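Long-range contact in transcriptional regulator (NtrC family) (PDB 3DZD), which probably activates sigma-54-dependent transcription as a response regulator whose AAA+ ATPase domain binds and presumably hydrolyses ATP: residues I148-S161 with D263-E275. Numbering follows the deposited sequence.
Sequences IAKSKAPVLITGES and DIRVISATNKNLE
Arg-265 reaches from its strand into the turn after helix 136-149, where its guanidinium meets a cluster of carbonyls. With chi1 at -155° CG leaves away from the backbone N and runs alongside Lys-152, the two chains heading in opposite directions, 4.1 Å from Lys-152 CG; a bend at chi2 then swings CD toward the carbonyl of Ala-153. NE donates to Ala-153 O at 2.8 Å, and NH2 adds a weak bond to the same oxygen. NH2 also donates to Ile-148 O (3.0 Å), which lies in the guanidinium plane, while NH1 donates to Ala-149 O at 3.1 Å. Three carbonyls, two from the helix end, thus fix the rotation of the buried group. Val-155 CG2 packs obliquely against Arg-265 NH2 at 3.6 Å. A methionine here would probably cost Ala-149 O and Ala-153 O their arginine donors and Ile-148 O its stronger one, leaving the turn freer to shift. Past the turn, strands 155-158 and 265-270 run parallel, 20° apart, as neighbours in the central sheet of the P-loop AAA+ core, with strand 294-297 on the other side of 155-158. Ser-268 N meets Val-155 O almost head-on (2.8 Å, 173° at the hydrogen), and Ile-157 N donates to Ser-268 O. Leu-156 CD1 touches Thr-270 CG2 and Leu-274 CD1. Thr-270 OG1 is hydrogen-bonded to Glu-230.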
loop_
_atom_site.group_PDB
_atom_site.type_symbol
_atom_site.label_atom_id
_atom_site.label_comp_id
_atom_site.label_asym_id
_atom_site.label_seq_id
_atom_site.Cartn_x
_atom_site.Cartn_y
_atom_site.Cartn_z
ATOM N N ILE A 148 -9.181 -21.480 10.791
ATOM C CA ILE A 148 -10.318 -20.631 10.470
ATOM C C ILE A 148 -10.101 -19.893 9.153
ATOM O O ILE A 148 -11.040 -19.666 8.395
ATOM C CB ILE A 148 -10.488 -19.556 11.567
ATOM C CG1 ILE A 148 -10.975 -20.175 12.867
ATOM C CG2 ILE A 148 -11.460 -18.484 11.150
ATOM C CD1 ILE A 148 -11.291 -19.134 13.906
ATOM N N ALA A 149 -8.848 -19.534 8.889
ATOM C CA ALA A 149 -8.523 -18.508 7.902
ATOM C C ALA A 149 -8.781 -18.856 6.444
ATOM O O ALA A 149 -9.063 -17.968 5.644
ATOM C CB ALA A 149 -7.087 -18.060 8.071
ATOM N N LYS A 150 -8.660 -20.125 6.083
ATOM C CA LYS A 150 -8.754 -20.476 4.674
ATOM C C LYS A 150 -10.199 -20.629 4.217
ATOM O O LYS A 150 -10.468 -20.923 3.055
ATOM C CB LYS A 150 -7.907 -21.708 4.346
ATOM C CG LYS A 150 -6.410 -21.405 4.308
ATOM C CD LYS A 150 -5.640 -22.411 3.462
ATOM C CE LYS A 150 -4.199 -21.962 3.230
ATOM N NZ LYS A 150 -4.115 -20.680 2.473
ATOM N N SER A 151 -11.127 -20.402 5.138
ATOM C CA SER A 151 -12.539 -20.386 4.797
ATOM C C SER A 151 -12.942 -18.995 4.331
ATOM O O SER A 151 -12.168 -18.045 4.443
ATOM C CB SER A 151 -13.374 -20.787 6.006
ATOM O OG SER A 151 -14.741 -20.856 5.655
ATOM N N LYS A 152 -14.150 -18.870 3.798
ATOM C CA LYS A 152 -14.675 -17.549 3.490
ATOM C C LYS A 152 -15.799 -17.167 4.452
ATOM O O LYS A 152 -16.335 -16.063 4.381
ATOM C CB LYS A 152 -15.158 -17.451 2.045
ATOM C CG LYS A 152 -15.182 -16.010 1.546
ATOM C CD LYS A 152 -16.302 -15.776 0.542
ATOM C CE LYS A 152 -16.266 -14.351 0.010
ATOM N NZ LYS A 152 -17.462 -14.020 -0.822
ATOM N N ALA A 153 -16.147 -18.084 5.347
ATOM C CA ALA A 153 -17.159 -17.823 6.368
ATOM C C ALA A 153 -16.714 -16.682 7.286
ATOM O O ALA A 153 -15.531 -16.566 7.605
ATOM C CB ALA A 153 -17.435 -19.089 7.171
ATOM N N PRO A 154 -17.654 -15.821 7.698
ATOM C CA PRO A 154 -17.250 -14.671 8.512
ATOM C C PRO A 154 -16.831 -15.073 9.929
ATOM O O PRO A 154 -17.222 -16.126 10.430
ATOM C CB PRO A 154 -18.512 -13.800 8.539
ATOM C CG PRO A 154 -19.339 -14.283 7.367
ATOM C CD PRO A 154 -19.072 -15.746 7.318
ATOM N N VAL A 155 -16.022 -14.231 10.552
ATOM C CA VAL A 155 -15.530 -14.487 11.893
ATOM C C VAL A 155 -15.891 -13.323 12.791
ATOM O O VAL A 155 -15.690 -12.174 12.425
ATOM C CB VAL A 155 -13.995 -14.669 11.904
ATOM C CG1 VAL A 155 -13.498 -14.944 13.306
ATOM C CG2 VAL A 155 -13.595 -15.798 10.972
ATOM N N LEU A 156 -16.435 -13.626 13.960
ATOM C CA LEU A 156 -16.723 -12.620 14.963
ATOM C C LEU A 156 -15.705 -12.755 16.090
ATOM O O LEU A 156 -15.580 -13.811 16.696
ATOM C CB LEU A 156 -18.143 -12.793 15.516
ATOM C CG LEU A 156 -18.506 -11.858 16.681
ATOM C CD1 LEU A 156 -18.645 -10.421 16.195
ATOM C CD2 LEU A 156 -19.780 -12.308 17.397
ATOM N N ILE A 157 -14.972 -11.683 16.354
ATOM C CA ILE A 157 -13.993 -11.664 17.424
ATOM C C ILE A 157 -14.540 -10.885 18.620
ATOM O O ILE A 157 -14.744 -9.681 18.527
ATOM C CB ILE A 157 -12.678 -11.009 16.958
ATOM C CG1 ILE A 157 -12.180 -11.683 15.676
ATOM C CG2 ILE A 157 -11.634 -11.069 18.050
ATOM C CD1 ILE A 157 -10.992 -11.005 15.057
ATOM N N THR A 158 -14.781 -11.575 19.730
ATOM C CA THR A 158 -15.258 -10.932 20.954
ATOM C C THR A 158 -14.117 -10.693 21.938
ATOM O O THR A 158 -13.197 -11.498 22.072
ATOM C CB THR A 158 -16.373 -11.755 21.662
ATOM O OG1 THR A 158 -17.451 -11.984 20.750
ATOM C CG2 THR A 158 -16.912 -11.002 22.892
ATOM N N GLY A 159 -14.166 -9.569 22.626
ATOM C CA GLY A 159 -13.110 -9.241 23.562
ATOM C C GLY A 159 -13.275 -7.829 24.045
ATOM O O GLY A 159 -13.926 -7.023 23.386
ATOM N N GLU A 160 -12.680 -7.528 25.193
ATOM C CA GLU A 160 -12.699 -6.179 25.728
ATOM C C GLU A 160 -11.863 -5.251 24.857
ATOM O O GLU A 160 -11.133 -5.703 23.963
ATOM C CB GLU A 160 -12.173 -6.166 27.155
ATOM C CG GLU A 160 -13.076 -6.850 28.155
ATOM C CD GLU A 160 -12.605 -6.662 29.591
ATOM O OE1 GLU A 160 -11.481 -6.136 29.784
ATOM O OE2 GLU A 160 -13.364 -7.037 30.523
ATOM N N SER A 161 -11.971 -3.953 25.122
ATOM C CA SER A 161 -11.243 -2.966 24.346
ATOM C C SER A 161 -9.752 -3.144 24.538
ATOM O O SER A 161 -9.293 -3.436 25.645
ATOM C CB SER A 161 -11.654 -1.560 24.746
ATOM O OG SER A 161 -13.039 -1.379 24.541
ATOM N N ASP A 263 -16.562 -9.351 -3.467
ATOM C CA ASP A 263 -16.137 -10.639 -2.973
ATOM C C ASP A 263 -15.265 -10.362 -1.760
ATOM O O ASP A 263 -14.071 -10.119 -1.889
ATOM C CB ASP A 263 -15.369 -11.385 -4.062
ATOM C CG ASP A 263 -14.636 -12.600 -3.537
ATOM O OD1 ASP A 263 -15.265 -13.469 -2.892
ATOM O OD2 ASP A 263 -13.416 -12.686 -3.785
ATOM N N ILE A 264 -15.874 -10.364 -0.582
ATOM C CA ILE A 264 -15.155 -10.031 0.634
ATOM C C ILE A 264 -15.294 -11.123 1.668
ATOM O O ILE A 264 -16.332 -11.762 1.779
ATOM C CB ILE A 264 -15.682 -8.732 1.252
ATOM C CG1 ILE A 264 -17.201 -8.797 1.383
ATOM C CG2 ILE A 264 -15.280 -7.532 0.408
ATOM C CD1 ILE A 264 -17.859 -7.439 1.436
ATOM N N ARG A 265 -14.222 -11.345 2.413
ATOM C CA ARG A 265 -14.288 -12.134 3.630
ATOM C C ARG A 265 -14.500 -11.148 4.770
ATOM O O ARG A 265 -13.716 -10.220 4.955
ATOM C CB ARG A 265 -12.997 -12.917 3.825
ATOM C CG ARG A 265 -13.154 -14.167 4.650
ATOM C CD ARG A 265 -13.061 -13.873 6.144
ATOM N NE ARG A 265 -13.251 -15.104 6.906
ATOM C CZ ARG A 265 -12.318 -16.042 7.043
ATOM N NH1 ARG A 265 -11.130 -15.883 6.472
ATOM N NH2 ARG A 265 -12.580 -17.140 7.738
ATOM N N VAL A 266 -15.578 -11.340 5.516
ATOM C CA VAL A 266 -15.958 -10.405 6.559
ATOM C C VAL A 266 -15.467 -10.842 7.927
ATOM O O VAL A 266 -15.782 -11.942 8.393
ATOM C CB VAL A 266 -17.479 -10.247 6.623
ATOM C CG1 VAL A 266 -17.861 -9.300 7.753
ATOM C CG2 VAL A 266 -18.005 -9.750 5.284
ATOM N N ILE A 267 -14.689 -9.976 8.565
ATOM C CA ILE A 267 -14.281 -10.207 9.946
ATOM C C ILE A 267 -14.817 -9.071 10.800
ATOM O O ILE A 267 -14.665 -7.898 10.446
ATOM C CB ILE A 267 -12.749 -10.297 10.110
ATOM C CG1 ILE A 267 -12.181 -11.400 9.209
ATOM C CG2 ILE A 267 -12.393 -10.543 11.572
ATOM C CD1 ILE A 267 -10.681 -11.597 9.340
ATOM N N SER A 268 -15.444 -9.426 11.916
ATOM C CA SER A 268 -16.062 -8.445 12.787
ATOM C C SER A 268 -15.516 -8.564 14.182
ATOM O O SER A 268 -15.016 -9.612 14.573
ATOM C CB SER A 268 -17.568 -8.671 12.837
ATOM O OG SER A 268 -18.112 -8.551 11.547
ATOM N N ALA A 269 -15.634 -7.487 14.939
ATOM C CA ALA A 269 -15.128 -7.454 16.297
ATOM C C ALA A 269 -16.115 -6.702 17.166
ATOM O O ALA A 269 -16.748 -5.754 16.702
ATOM C CB ALA A 269 -13.788 -6.786 16.333
ATOM N N THR A 270 -16.254 -7.123 18.417
ATOM C CA THR A 270 -17.160 -6.464 19.337
ATOM C C THR A 270 -16.627 -6.576 20.765
ATOM O O THR A 270 -15.907 -7.520 21.098
ATOM C CB THR A 270 -18.580 -7.080 19.238
ATOM O OG1 THR A 270 -19.501 -6.336 20.041
ATOM C CG2 THR A 270 -18.572 -8.532 19.694
ATOM N N ASN A 271 -16.948 -5.601 21.606
ATOM C CA ASN A 271 -16.657 -5.725 23.031
ATOM C C ASN A 271 -17.957 -5.802 23.806
ATOM O O ASN A 271 -18.000 -5.511 24.994
ATOM C CB ASN A 271 -15.782 -4.574 23.537
ATOM C CG ASN A 271 -16.559 -3.281 23.728
ATOM O OD1 ASN A 271 -17.558 -3.036 23.057
ATOM N ND2 ASN A 271 -16.094 -2.443 24.647
ATOM N N LYS A 272 -19.016 -6.191 23.099
ATOM C CA LYS A 272 -20.337 -6.409 23.680
ATOM C C LYS A 272 -20.678 -7.883 23.631
ATOM O O LYS A 272 -20.047 -8.648 22.909
ATOM C CB LYS A 272 -21.399 -5.652 22.885
ATOM C CG LYS A 272 -21.141 -4.165 22.729
ATOM C CD LYS A 272 -22.361 -3.469 22.135
ATOM C CE LYS A 272 -22.017 -2.094 21.596
ATOM N NZ LYS A 272 -21.130 -1.349 22.530
ATOM N N ASN A 273 -21.681 -8.293 24.397
ATOM C CA ASN A 273 -22.221 -9.629 24.226
ATOM C C ASN A 273 -23.396 -9.530 23.272
ATOM O O ASN A 273 -24.513 -9.248 23.692
ATOM C CB ASN A 273 -22.661 -10.223 25.561
ATOM C CG ASN A 273 -23.206 -11.627 25.418
ATOM O OD1 ASN A 273 -23.764 -11.991 24.379
ATOM N ND2 ASN A 273 -23.046 -12.429 26.459
ATOM N N LEU A 274 -23.137 -9.757 21.987
ATOM C CA LEU A 274 -24.130 -9.464 20.959
ATOM C C LEU A 274 -25.398 -10.277 21.079
ATOM O O LEU A 274 -26.461 -9.822 20.674
ATOM C CB LEU A 274 -23.542 -9.617 19.566
ATOM C CG LEU A 274 -22.708 -8.424 19.098
ATOM C CD1 LEU A 274 -22.213 -8.696 17.688
ATOM C CD2 LEU A 274 -23.523 -7.142 19.151
ATOM N N GLU A 275 -25.295 -11.481 21.622
ATOM C CA GLU A 275 -26.494 -12.263 21.880
ATOM C C GLU A 275 -27.440 -11.509 22.813
ATOM O O GLU A 275 -28.658 -11.632 22.702
ATOM C CB GLU A 275 -26.134 -13.617 22.472
ATOM C CG GLU A 275 -25.998 -14.723 21.447
ATOM C CD GLU A 275 -25.638 -16.048 22.089
ATOM O OE1 GLU A 275 -26.471 -16.978 22.034
ATOM O OE2 GLU A 275 -24.527 -16.150 22.662
HETATM O O HOH W 1 -17.947 -11.111 10.884
HETATM O O HOH W 2 -14.072 -3.333 27.082
#